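Local coordinates for F-BAR domain only protein 1 (Danio rerio, PDB 5JP2) that probably acts in an early step of clathrin-mediated endocytosis, with a mu homology domain that binds an Eps15 peptide, at residues Leu162-Cys167 with Ala212-Thr217; Pro144-Ala149 with Pro168-Ala173; Gln175-Gln180 with Gln246-Gly251; Glu25-Tyr30 with Gly278-Gly283. All coordinates share one frame; numbering follows the deposited sequence.

Contact 1 of 4, residues Leu162-Cys167 with Ala212-Thr217; sequences LDYHCC and ANLSPT. With ZN (zinc ion), chain E.
C166 meets the loop 212-217 along its whole short side chain. CB comes first, 4.3 Å from L214 CB. With SG anti to the backbone N (chi1 178°), the sulfur then runs on to the S215-P216 peptide link, where SG lies 3.7 Å from P216 N and 3.9 Å from P216 CD. L176, from a neighbouring loop, also packs on this cysteine. C167, the next residue, brings its carbonyl to P216: C167 O lies 4.0 Å from P216 CB and also accepts a hydrogen bond from the T170 hydroxyl. Back along the strand, Y164 touches L214 at about a right angle: ring atom CE1 meets the CD2 methyl obliquely at 4.1 Å.

H165 and C167, which alternate along the chain with Y164 and C166, turn their CB atoms away from the loop and hold the zinc ion, through H165 NE2 at 1.8 Å and C167 SG at 1.9 Å. S223 OG hydrogen-bonds H165 ND1 and helps fix the plane of the imidazole. The two adjacent cysteines thus have different chemistry: the sulfur of C166 is packed against a proline peptide link and the proline ring, and is probably a neutral thiol, whereas that of C167 is a metal ligand, probably a thiolate.

Contact 2 of 4, residues Pro144-Ala149 with Pro168-Ala173; sequences PLLLSA and PATAPA
L146 lays its CD1 methyl against the CG2 methyl of T170, 3.9 Å away, the two side chains crossing obliquely. Its chi1 of -103° lies well off the staggered positions, and this swing carries the branch over to the threonine although the CA-CB bond does not aim at the loop. H165, on the next strand, packs on the same leucine. The other branch of T170 does different work. OG1 comes within 3.2 Å of P144 O, but the hydrogen bond of this hydroxyl goes to C167 O, which ties the turn at 168-170 back to a point just past the end of strand 157-166.

Next to the threonine, at P144, the contact is all small apolar groups. P144 CB faces A171 CB at 4.1 Å and P172 CD at 4.0 Å, and the backbones come close enough for the A171 methyl to sit 3.7 Å from P144 O. The ring of P144 is buried, touching F247 and Y280 as well, while P172 goes on to A252 and L254. The loop 168-173 therefore folds over the start of strand 145-154 on its way to strand 179-184. Between the two segments the grip is purely van der Waals: methyls and proline rings, which offer no side-chain donor, supply shape, and the one hydroxyl at the contact, that of T170, spends its bond on the loop's own approach, near the zinc site.

Contact 3 of 4, residues Gln175-Gln180 with Gln246-Gly251; sequences QLTSVQ and QFVGSG
Two first torsions bring L176 and F247 together. F247 CG stands between its backbone N and carbonyl carbon (chi1 58°), while L176 CG lies beside its own backbone N (chi1 -48°). The side chains then run side by side in the same direction, and L176 CD2 touches ring atom F247 CD1 obliquely at 4.0 Å. V179 approaches the same phenylalanine nearer its root, CG2 to F247 CB at 4.0 Å.

The backbones pair on both sides of this cluster. T177 N donates to V248 O at 2.9 Å and is nearly straight; the return bond, V248 N to T177 O at 3.0 Å, is clearly bent, at 132°. Further along, Q180 N reaches Q246 O at 2.9 Å, and Q246 N answers to Q180 O. Between these two hydrogen-bonded pairs, S178 and V179 face F247 alone. S178 takes up the extra residue with left-handed backbone angles, and S178 O is brought within 3.3 Å of another acceptor, Q246 O, with no bond between them. Beyond T177 a water bridges the two segments, donating to Q175 O and accepting from S250 N. V248, on the face shared with T177, Q180 and Q246, packs on an aromatic side chain of the bound peptide. The arrangement is an antiparallel beta bulge, set in the large mixed sheet of the mu homology domain where that sheet meets the Eps15 peptide.

Contact 4 of 4, residues Glu25-Tyr30 with Gly278-Gly283; sequences EYINAY and GKYMAG
The Y280 ring lies with one face on the methyl of A29, whose CB is 3.8 Å from the ring centroid and 19° off the normal, a CH-pi contact. I27 O comes in at the ring edge, near its plane, and I27 CG2 reaches Y280 CD2 at 4.0 Å. F247 makes an edge-to-face pair with the same ring. On the opposite side of the sheet, Y30 presents its edge to M281, ring atom CD1 meeting M281 CB at 3.8 Å. Y280 CG is anti to the backbone N (chi1 -162°), which carries the ring over A29 and lets its hydroxyl hydrogen-bond L145 O on strand 145-154. A leucine in place of Y280 would probably leave L145 O without this partner and the A29 methyl without an aromatic face.

The strands that carry these rings are 17-31 and 266-283, from the two ends of the chain, lying side by side as the parallel pair of an otherwise antiparallel mixed sheet. A29 uses both its N-H and its C=O toward strand 280-283 and the residue before it: A29 N donates to K279 O at 3.0 Å, and M281 N donates to A29 O at 2.9 Å. One step back, G278 N bonds I27 O at 2.8 Å. N28 turns its amide in to the corner of the neighbouring strand, where OD1 takes a weak, bent bond from K279 N. At G278 a CB would clash with that same OD1, and at G283 one would run into Y30 OH.

In the fold
Contact 1 is buried and contact 2 lies at the surface, while contacts 3 and 4 are partly buried. The last two belong to the large mixed sheet, where strands 242-250 and 266-283 are neighbours, and backbone hydrogen bonds dominate both, antiparallel in one and parallel in the other. Contacts 1 and 2 instead pack loops onto adjacent strands of a smaller antiparallel sheet, H165 O bonding L146 N between them; their cross-segment chemistry is apolar, with the zinc to one side. L145 and P144 link the layers by touching F247 and Y280. L214 O with L176 N joins contact 1 to contact 3, and contact 4 encloses the other three along the chain.

Contact 1 of 4, residues Leu162-Cys167 with Ala212-Thr217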
loop_
_atom_site.group_PDB
_atom_site.type_symbol
_atom_site.label_atom_id
_atom_site.label_comp_id
_atom_site.label_asym_id
_atom_site.label_seq_id
_atom_site.Cartn_x
_atom_site.Cartn_y
_atom_site.Cartn_z
ATOM N N LEU B 162 -10.052 -0.632 22.849
ATOM C CA LEU B 162 -9.989 -0.159 21.473
ATOM C C LEU B 162 -11.232 -0.553 20.692
ATOM O O LEU B 162 -11.574 -1.733 20.622
ATOM C CB LEU B 162 -8.757 -0.707 20.757
ATOM C CG LEU B 162 -8.610 -0.304 19.284
ATOM C CD1 LEU B 162 -8.203 1.140 19.139
ATOM C CD2 LEU B 162 -7.612 -1.190 18.592
ATOM N N ASP B 163 -11.895 0.426 20.100
ATOM C CA ASP B 163 -12.947 0.171 19.129
ATOM C C ASP B 163 -12.383 0.360 17.724
ATOM O O ASP B 163 -11.629 1.294 17.469
ATOM C CB ASP B 163 -14.151 1.088 19.348
ATOM C CG ASP B 163 -14.794 0.903 20.715
ATOM O OD1 ASP B 163 -14.616 -0.163 21.324
ATOM O OD2 ASP B 163 -15.492 1.820 21.186
ATOM N N TYR B 164 -12.710 -0.556 16.824
ATOM C CA TYR B 164 -12.280 -0.448 15.441
ATOM C C TYR B 164 -13.466 -0.580 14.508
ATOM O O TYR B 164 -14.421 -1.309 14.778
ATOM C CB TYR B 164 -11.215 -1.489 15.093
ATOM C CG TYR B 164 -11.558 -2.925 15.418
ATOM C CD1 TYR B 164 -12.219 -3.735 14.507
ATOM C CD2 TYR B 164 -11.205 -3.471 16.636
ATOM C CE1 TYR B 164 -12.510 -5.036 14.808
ATOM C CE2 TYR B 164 -11.493 -4.767 16.944
ATOM C CZ TYR B 164 -12.144 -5.546 16.035
ATOM O OH TYR B 164 -12.423 -6.846 16.366
ATOM N N HIS B 165 -13.409 0.166 13.425
ATOM C CA HIS B 165 -14.526 0.279 12.512
ATOM C C HIS B 165 -13.970 0.291 11.101
ATOM O O HIS B 165 -13.224 1.203 10.741
ATOM C CB HIS B 165 -15.311 1.553 12.821
ATOM C CG HIS B 165 -16.356 1.881 11.818
ATOM N ND1 HIS B 165 -17.266 0.960 11.359
ATOM C CD2 HIS B 165 -16.615 3.030 11.163
ATOM C CE1 HIS B 165 -18.045 1.533 10.461
ATOM N NE2 HIS B 165 -17.672 2.792 10.328
ATOM N N CYS B 166 -14.379 -0.677 10.293
ATOM C CA CYS B 166 -13.970 -0.761 8.900
ATOM C C CYS B 166 -15.150 -0.258 8.097
ATOM O O CYS B 166 -16.200 -0.897 8.063
ATOM C CB CYS B 166 -13.601 -2.192 8.528
ATOM S SG CYS B 166 -13.141 -2.422 6.858
ATOM N N CYS B 167 -14.962 0.842 7.400
ATOM C CA CYS B 167 -16.164 1.547 7.053
ATOM C C CYS B 167 -16.316 1.629 5.552
ATOM O O CYS B 167 -15.329 1.793 4.831
ATOM C CB CYS B 167 -16.130 2.969 7.638
ATOM S SG CYS B 167 -17.668 3.890 7.531
ATOM N N ALA B 212 -9.834 -11.512 12.859
ATOM C CA ALA B 212 -10.309 -12.074 11.613
ATOM C C ALA B 212 -10.240 -11.012 10.529
ATOM O O ALA B 212 -10.172 -9.820 10.811
ATOM C CB ALA B 212 -11.742 -12.580 11.760
ATOM N N ASN B 213 -10.233 -11.454 9.277
ATOM C CA ASN B 213 -10.236 -10.507 8.179
ATOM C C ASN B 213 -11.425 -9.571 8.315
ATOM O O ASN B 213 -12.498 -9.967 8.763
ATOM C CB ASN B 213 -10.303 -11.234 6.846
ATOM C CG ASN B 213 -9.104 -12.086 6.593
ATOM O OD1 ASN B 213 -8.077 -11.939 7.236
ATOM N ND2 ASN B 213 -9.218 -12.980 5.629
ATOM N N LEU B 214 -11.233 -8.321 7.907
ATOM C CA LEU B 214 -12.262 -7.305 8.039
ATOM C C LEU B 214 -12.732 -6.858 6.680
ATOM O O LEU B 214 -11.932 -6.698 5.758
ATOM C CB LEU B 214 -11.765 -6.101 8.797
ATOM C CG LEU B 214 -11.138 -6.416 10.131
ATOM C CD1 LEU B 214 -10.442 -5.187 10.576
ATOM C CD2 LEU B 214 -12.194 -6.841 11.106
ATOM N N SER B 215 -14.027 -6.630 6.573
ATOM C CA SER B 215 -14.597 -6.212 5.319
ATOM C C SER B 215 -15.571 -5.070 5.551
ATOM O O SER B 215 -16.328 -5.079 6.526
ATOM C CB SER B 215 -15.316 -7.391 4.655
ATOM O OG SER B 215 -16.061 -6.950 3.543
ATOM N N PRO B 216 -15.576 -4.071 4.673
ATOM C CA PRO B 216 -16.561 -2.996 4.812
ATOM C C PRO B 216 -17.972 -3.446 4.510
ATOM O O PRO B 216 -18.919 -2.761 4.902
ATOM C CB PRO B 216 -16.074 -1.948 3.805
ATOM C CG PRO B 216 -15.264 -2.722 2.812
ATOM C CD PRO B 216 -14.632 -3.835 3.570
ATOM N N THR B 217 -18.135 -4.589 3.843
ATOM C CA THR B 217 -19.431 -4.991 3.313
ATOM C C THR B 217 -20.437 -5.308 4.408
ATOM O O THR B 217 -21.639 -5.125 4.205
ATOM C CB THR B 217 -19.261 -6.200 2.396
ATOM O OG1 THR B 217 -18.763 -7.310 3.155
ATOM C CG2 THR B 217 -18.285 -5.875 1.275
HETATM ZN ZN ZN E . -18.329 4.129 9.334
#

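Contact 2 of 4, residues Pro144-Ala149 with Pro168-Ala173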
loop_
_atom_site.group_PDB
_atom_site.type_symbol
_atom_site.label_atom_id
_atom_site.label_comp_id
_atom_site.label_asym_id
_atom_site.label_seq_id
_atom_site.Cartn_x
_atom_site.Cartn_y
_atom_site.Cartn_z
ATOM N N PRO B 144 -8.758 3.553 6.002
ATOM C CA PRO B 144 -9.673 2.422 5.833
ATOM C C PRO B 144 -10.202 1.861 7.136
ATOM O O PRO B 144 -11.313 1.316 7.171
ATOM C CB PRO B 144 -8.816 1.395 5.090
ATOM C CG PRO B 144 -7.447 1.758 5.386
ATOM C CD PRO B 144 -7.399 3.232 5.558
ATOM N N LEU B 145 -9.450 1.963 8.212
ATOM C CA LEU B 145 -9.846 1.393 9.484
ATOM C C LEU B 145 -9.853 2.501 10.525
ATOM O O LEU B 145 -8.820 3.122 10.786
ATOM C CB LEU B 145 -8.897 0.263 9.869
ATOM C CG LEU B 145 -9.216 -0.503 11.135
ATOM C CD1 LEU B 145 -10.539 -1.166 11.011
ATOM C CD2 LEU B 145 -8.141 -1.501 11.435
ATOM N N LEU B 146 -11.017 2.774 11.080
ATOM C CA LEU B 146 -11.171 3.814 12.076
ATOM C C LEU B 146 -10.908 3.233 13.448
ATOM O O LEU B 146 -11.430 2.172 13.775
ATOM C CB LEU B 146 -12.565 4.414 12.018
ATOM C CG LEU B 146 -12.542 5.761 11.331
ATOM C CD1 LEU B 146 -12.200 5.566 9.884
ATOM C CD2 LEU B 146 -13.863 6.468 11.516
ATOM N N LEU B 147 -10.083 3.920 14.233
ATOM C CA LEU B 147 -9.708 3.478 15.566
ATOM C C LEU B 147 -10.109 4.509 16.611
ATOM O O LEU B 147 -9.932 5.711 16.405
ATOM C CB LEU B 147 -8.208 3.245 15.673
ATOM C CG LEU B 147 -7.553 2.377 14.619
ATOM C CD1 LEU B 147 -6.108 2.198 14.946
ATOM C CD2 LEU B 147 -8.267 1.064 14.506
ATOM N N SER B 148 -10.656 4.037 17.728
ATOM C CA SER B 148 -10.880 4.874 18.902
ATOM C C SER B 148 -10.425 4.131 20.144
ATOM O O SER B 148 -11.032 3.125 20.520
ATOM C CB SER B 148 -12.346 5.264 19.029
ATOM O OG SER B 148 -12.548 6.046 20.183
ATOM N N ALA B 149 -9.379 4.637 20.786
ATOM C CA ALA B 149 -8.839 4.075 22.010
ATOM C C ALA B 149 -9.160 4.967 23.206
ATOM O O ALA B 149 -9.225 6.189 23.093
ATOM C CB ALA B 149 -7.330 3.882 21.906
ATOM N N PRO B 168 -17.544 1.539 5.056
ATOM C CA PRO B 168 -17.755 1.638 3.605
ATOM C C PRO B 168 -17.443 3.014 3.057
ATOM O O PRO B 168 -16.990 3.131 1.916
ATOM C CB PRO B 168 -19.243 1.297 3.448
ATOM C CG PRO B 168 -19.618 0.584 4.730
ATOM C CD PRO B 168 -18.765 1.184 5.790
ATOM N N ALA B 169 -17.647 4.062 3.852
ATOM C CA ALA B 169 -17.308 5.409 3.413
ATOM C C ALA B 169 -15.802 5.605 3.335
ATOM O O ALA B 169 -15.322 6.486 2.617
ATOM C CB ALA B 169 -17.929 6.430 4.357
ATOM N N THR B 170 -15.055 4.860 4.140
ATOM C CA THR B 170 -13.616 5.021 4.227
ATOM C C THR B 170 -12.869 3.986 3.406
ATOM O O THR B 170 -11.899 4.317 2.726
ATOM C CB THR B 170 -13.183 4.942 5.680
ATOM O OG1 THR B 170 -13.312 3.597 6.141
ATOM C CG2 THR B 170 -14.056 5.816 6.508
ATOM N N ALA B 171 -13.210 2.830 3.533
ATOM C CA ALA B 171 -12.377 1.750 3.053
ATOM C C ALA B 171 -12.593 1.468 1.571
ATOM O O ALA B 171 -13.699 1.631 1.045
ATOM C CB ALA B 171 -12.652 0.488 3.853
ATOM N N PRO B 172 -11.536 1.027 0.900
ATOM C CA PRO B 172 -11.681 0.502 -0.459
ATOM C C PRO B 172 -12.473 -0.793 -0.447
ATOM O O PRO B 172 -12.707 -1.399 0.599
ATOM C CB PRO B 172 -10.236 0.267 -0.898
ATOM C CG PRO B 172 -9.531 -0.043 0.351
ATOM C CD PRO B 172 -10.173 0.826 1.410
ATOM N N ALA B 173 -12.873 -1.233 -1.634
ATOM C CA ALA B 173 -13.672 -2.445 -1.736
ATOM C C ALA B 173 -12.728 -3.627 -1.839
ATOM O O ALA B 173 -12.318 -4.010 -2.935
ATOM C CB ALA B 173 -14.601 -2.382 -2.939
#

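Contact 3 of 4, residues Gln175-Gln180 with Gln246-Gly251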
loop_
_atom_site.group_PDB
_atom_site.type_symbol
_atom_site.label_atom_id
_atom_site.label_comp_id
_atom_site.label_asym_id
_atom_site.label_seq_id
_atom_site.Cartn_x
_atom_site.Cartn_y
_atom_site.Cartn_z
ATOM N N GLN B 175 -10.998 -6.872 1.281
ATOM C CA GLN B 175 -10.785 -7.226 2.663
ATOM C C GLN B 175 -9.469 -6.661 3.181
ATOM O O GLN B 175 -8.497 -6.510 2.443
ATOM C CB GLN B 175 -10.776 -8.740 2.810
ATOM C CG GLN B 175 -12.045 -9.396 2.404
ATOM C CD GLN B 175 -12.193 -10.732 3.076
ATOM O OE1 GLN B 175 -11.266 -11.538 3.080
ATOM N NE2 GLN B 175 -13.356 -10.973 3.664
ATOM N N LEU B 176 -9.436 -6.388 4.475
ATOM C CA LEU B 176 -8.183 -6.193 5.180
ATOM C C LEU B 176 -7.795 -7.518 5.820
ATOM O O LEU B 176 -8.576 -8.096 6.570
ATOM C CB LEU B 176 -8.335 -5.096 6.236
ATOM C CG LEU B 176 -8.999 -3.787 5.762
ATOM C CD1 LEU B 176 -9.297 -2.896 6.913
ATOM C CD2 LEU B 176 -8.158 -3.032 4.767
ATOM N N THR B 177 -6.597 -7.998 5.528
ATOM C CA THR B 177 -6.158 -9.302 5.994
ATOM C C THR B 177 -4.888 -9.148 6.819
ATOM O O THR B 177 -4.337 -8.065 6.940
ATOM C CB THR B 177 -5.952 -10.262 4.813
ATOM O OG1 THR B 177 -4.828 -9.854 4.031
ATOM C CG2 THR B 177 -7.166 -10.252 3.924
ATOM N N SER B 178 -4.421 -10.260 7.379
ATOM C CA SER B 178 -3.293 -10.274 8.313
ATOM C C SER B 178 -3.433 -9.191 9.388
ATOM O O SER B 178 -2.479 -8.503 9.740
ATOM C CB SER B 178 -1.972 -10.129 7.560
ATOM O OG SER B 178 -1.683 -11.297 6.822
ATOM N N VAL B 179 -4.634 -9.062 9.929
ATOM C CA VAL B 179 -4.950 -7.999 10.867
ATOM C C VAL B 179 -4.432 -8.360 12.253
ATOM O O VAL B 179 -4.755 -9.417 12.791
ATOM C CB VAL B 179 -6.457 -7.722 10.901
ATOM C CG1 VAL B 179 -6.742 -6.530 11.799
ATOM C CG2 VAL B 179 -6.972 -7.469 9.505
ATOM N N GLN B 180 -3.626 -7.474 12.822
ATOM C CA GLN B 180 -3.064 -7.621 14.152
ATOM C C GLN B 180 -3.212 -6.317 14.923
ATOM O O GLN B 180 -3.149 -5.235 14.354
ATOM C CB GLN B 180 -1.584 -7.978 14.098
ATOM C CG GLN B 180 -1.259 -9.339 13.582
ATOM C CD GLN B 180 0.215 -9.630 13.687
ATOM O OE1 GLN B 180 0.995 -8.764 14.058
ATOM N NE2 GLN B 180 0.608 -10.851 13.371
ATOM N N GLN B 246 -1.856 -3.538 12.360
ATOM C CA GLN B 246 -1.217 -3.985 11.139
ATOM C C GLN B 246 -2.242 -4.681 10.268
ATOM O O GLN B 246 -3.067 -5.441 10.765
ATOM C CB GLN B 246 -0.057 -4.917 11.452
ATOM C CG GLN B 246 0.953 -4.255 12.359
ATOM C CD GLN B 246 2.115 -5.138 12.660
ATOM O OE1 GLN B 246 1.954 -6.325 12.896
ATOM N NE2 GLN B 246 3.294 -4.555 12.710
ATOM N N PHE B 247 -2.190 -4.415 8.973
ATOM C CA PHE B 247 -3.035 -5.133 8.035
ATOM C C PHE B 247 -2.477 -4.960 6.635
ATOM O O PHE B 247 -1.556 -4.179 6.399
ATOM C CB PHE B 247 -4.497 -4.674 8.125
ATOM C CG PHE B 247 -4.715 -3.206 7.871
ATOM C CD1 PHE B 247 -4.647 -2.678 6.581
ATOM C CD2 PHE B 247 -5.052 -2.361 8.919
ATOM C CE1 PHE B 247 -4.859 -1.334 6.354
ATOM C CE2 PHE B 247 -5.278 -1.018 8.701
ATOM C CZ PHE B 247 -5.188 -0.507 7.404
ATOM N N VAL B 248 -3.103 -5.665 5.693
ATOM C CA VAL B 248 -2.645 -5.803 4.323
ATOM C C VAL B 248 -3.901 -5.854 3.474
ATOM O O VAL B 248 -4.981 -6.184 3.955
ATOM C CB VAL B 248 -1.776 -7.080 4.138
ATOM C CG1 VAL B 248 -1.569 -7.432 2.692
ATOM C CG2 VAL B 248 -0.444 -6.914 4.803
ATOM N N GLY B 249 -3.761 -5.518 2.203
ATOM C CA GLY B 249 -4.868 -5.580 1.276
ATOM C C GLY B 249 -4.343 -5.780 -0.127
ATOM O O GLY B 249 -3.152 -5.649 -0.391
ATOM N N SER B 250 -5.245 -6.174 -1.015
ATOM C CA SER B 250 -4.893 -6.378 -2.407
ATOM C C SER B 250 -6.128 -6.127 -3.237
ATOM O O SER B 250 -7.246 -6.328 -2.770
ATOM C CB SER B 250 -4.378 -7.788 -2.670
ATOM O OG SER B 250 -5.407 -8.703 -2.396
ATOM N N GLY B 251 -5.921 -5.710 -4.477
ATOM C CA GLY B 251 -7.006 -5.532 -5.406
ATOM C C GLY B 251 -7.543 -4.129 -5.473
ATOM O O GLY B 251 -8.348 -3.829 -6.356
HETATM O O HOH W 1 -7.193 -7.604 0.520
#

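Contact 4 of 4, residues Glu25-Tyr30 with Gly278-Gly283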
loop_
_atom_site.group_PDB
_atom_site.type_symbol
_atom_site.label_atom_id
_atom_site.label_comp_id
_atom_site.label_asym_id
_atom_site.label_seq_id
_atom_site.Cartn_x
_atom_site.Cartn_y
_atom_site.Cartn_z
ATOM N N GLU B 25 1.146 0.743 -1.992
ATOM C CA GLU B 25 0.880 1.875 -1.119
ATOM C C GLU B 25 1.061 1.497 0.341
ATOM O O GLU B 25 0.620 0.435 0.763
ATOM C CB GLU B 25 -0.524 2.426 -1.357
ATOM C CG GLU B 25 -0.622 3.177 -2.641
ATOM C CD GLU B 25 -1.933 3.858 -2.836
ATOM O OE1 GLU B 25 -2.787 3.763 -1.957
ATOM O OE2 GLU B 25 -2.124 4.479 -3.889
ATOM N N TYR B 26 1.743 2.349 1.096
ATOM C CA TYR B 26 1.850 2.225 2.542
ATOM C C TYR B 26 1.106 3.364 3.226
ATOM O O TYR B 26 1.095 4.496 2.749
ATOM C CB TYR B 26 3.297 2.216 3.002
ATOM C CG TYR B 26 4.028 0.992 2.576
ATOM C CD1 TYR B 26 4.012 -0.150 3.349
ATOM C CD2 TYR B 26 4.719 0.967 1.385
ATOM C CE1 TYR B 26 4.677 -1.279 2.941
ATOM C CE2 TYR B 26 5.385 -0.146 0.975
ATOM C CZ TYR B 26 5.363 -1.268 1.749
ATOM O OH TYR B 26 6.046 -2.379 1.327
ATOM N N ILE B 27 0.469 3.064 4.349
ATOM C CA ILE B 27 -0.330 4.061 5.034
ATOM C C ILE B 27 0.120 4.183 6.482
ATOM O O ILE B 27 0.233 3.186 7.201
ATOM C CB ILE B 27 -1.840 3.765 4.928
ATOM C CG1 ILE B 27 -2.631 4.880 5.610
ATOM C CG2 ILE B 27 -2.187 2.391 5.461
ATOM C CD1 ILE B 27 -4.081 4.903 5.299
ATOM N N ASN B 28 0.397 5.411 6.891
ATOM C CA ASN B 28 0.669 5.754 8.272
ATOM C C ASN B 28 -0.518 6.546 8.792
ATOM O O ASN B 28 -1.096 7.354 8.072
ATOM C CB ASN B 28 1.947 6.574 8.402
ATOM C CG ASN B 28 3.191 5.756 8.194
ATOM O OD1 ASN B 28 3.185 4.548 8.341
ATOM N ND2 ASN B 28 4.282 6.424 7.921
ATOM N N ALA B 29 -0.910 6.296 10.026
ATOM C CA ALA B 29 -2.056 7.011 10.556
ATOM C C ALA B 29 -1.886 7.185 12.056
ATOM O O ALA B 29 -1.177 6.419 12.704
ATOM C CB ALA B 29 -3.367 6.286 10.245
ATOM N N TYR B 30 -2.511 8.226 12.588
ATOM C CA TYR B 30 -2.527 8.459 14.025
ATOM C C TYR B 30 -3.884 8.986 14.443
ATOM O O TYR B 30 -4.322 10.027 13.960
ATOM C CB TYR B 30 -1.427 9.432 14.443
ATOM C CG TYR B 30 -1.336 9.589 15.934
ATOM C CD1 TYR B 30 -1.217 8.484 16.751
ATOM C CD2 TYR B 30 -1.327 10.835 16.523
ATOM C CE1 TYR B 30 -1.128 8.603 18.103
ATOM C CE2 TYR B 30 -1.229 10.971 17.891
ATOM C CZ TYR B 30 -1.127 9.846 18.676
ATOM O OH TYR B 30 -1.027 9.954 20.046
ATOM N N GLY B 278 1.982 1.023 7.562
ATOM C CA GLY B 278 3.249 1.364 8.158
ATOM C C GLY B 278 3.031 1.458 9.658
ATOM O O GLY B 278 2.655 0.477 10.301
ATOM N N LYS B 279 3.383 2.592 10.236
ATOM C CA LYS B 279 2.971 2.917 11.593
ATOM C C LYS B 279 1.527 3.400 11.580
ATOM O O LYS B 279 1.230 4.470 11.047
ATOM C CB LYS B 279 3.915 3.964 12.172
ATOM C CG LYS B 279 3.770 4.195 13.652
ATOM C CD LYS B 279 4.852 5.140 14.172
ATOM C CE LYS B 279 4.666 6.540 13.625
ATOM N NZ LYS B 279 5.804 7.432 13.962
ATOM N N TYR B 280 0.635 2.643 12.203
ATOM C CA TYR B 280 -0.795 2.918 12.130
ATOM C C TYR B 280 -1.338 2.808 13.545
ATOM O O TYR B 280 -1.495 1.702 14.057
ATOM C CB TYR B 280 -1.458 1.920 11.175
ATOM C CG TYR B 280 -2.813 2.272 10.643
ATOM C CD1 TYR B 280 -3.941 2.095 11.417
ATOM C CD2 TYR B 280 -2.975 2.740 9.349
ATOM C CE1 TYR B 280 -5.174 2.399 10.945
ATOM C CE2 TYR B 280 -4.229 3.037 8.850
ATOM C CZ TYR B 280 -5.323 2.857 9.651
ATOM O OH TYR B 280 -6.575 3.159 9.195
ATOM N N MET B 281 -1.682 3.943 14.160
ATOM C CA MET B 281 -1.712 4.019 15.618
ATOM C C MET B 281 -2.958 4.708 16.153
ATOM O O MET B 281 -3.504 5.621 15.542
ATOM C CB MET B 281 -0.521 4.791 16.192
ATOM C CG MET B 281 0.814 4.507 15.600
ATOM S SD MET B 281 1.490 2.914 15.976
ATOM C CE MET B 281 1.848 3.051 17.712
ATOM N N ALA B 282 -3.375 4.269 17.332
ATOM C CA ALA B 282 -4.431 4.913 18.101
ATOM C C ALA B 282 -3.890 5.234 19.480
ATOM O O ALA B 282 -3.416 4.338 20.179
ATOM C CB ALA B 282 -5.665 4.028 18.223
ATOM N N GLY B 283 -3.920 6.504 19.848
ATOM C CA GLY B 283 -3.578 6.928 21.186
ATOM C C GLY B 283 -4.817 7.232 22.003
ATOM O O GLY B 283 -5.896 7.441 21.466
#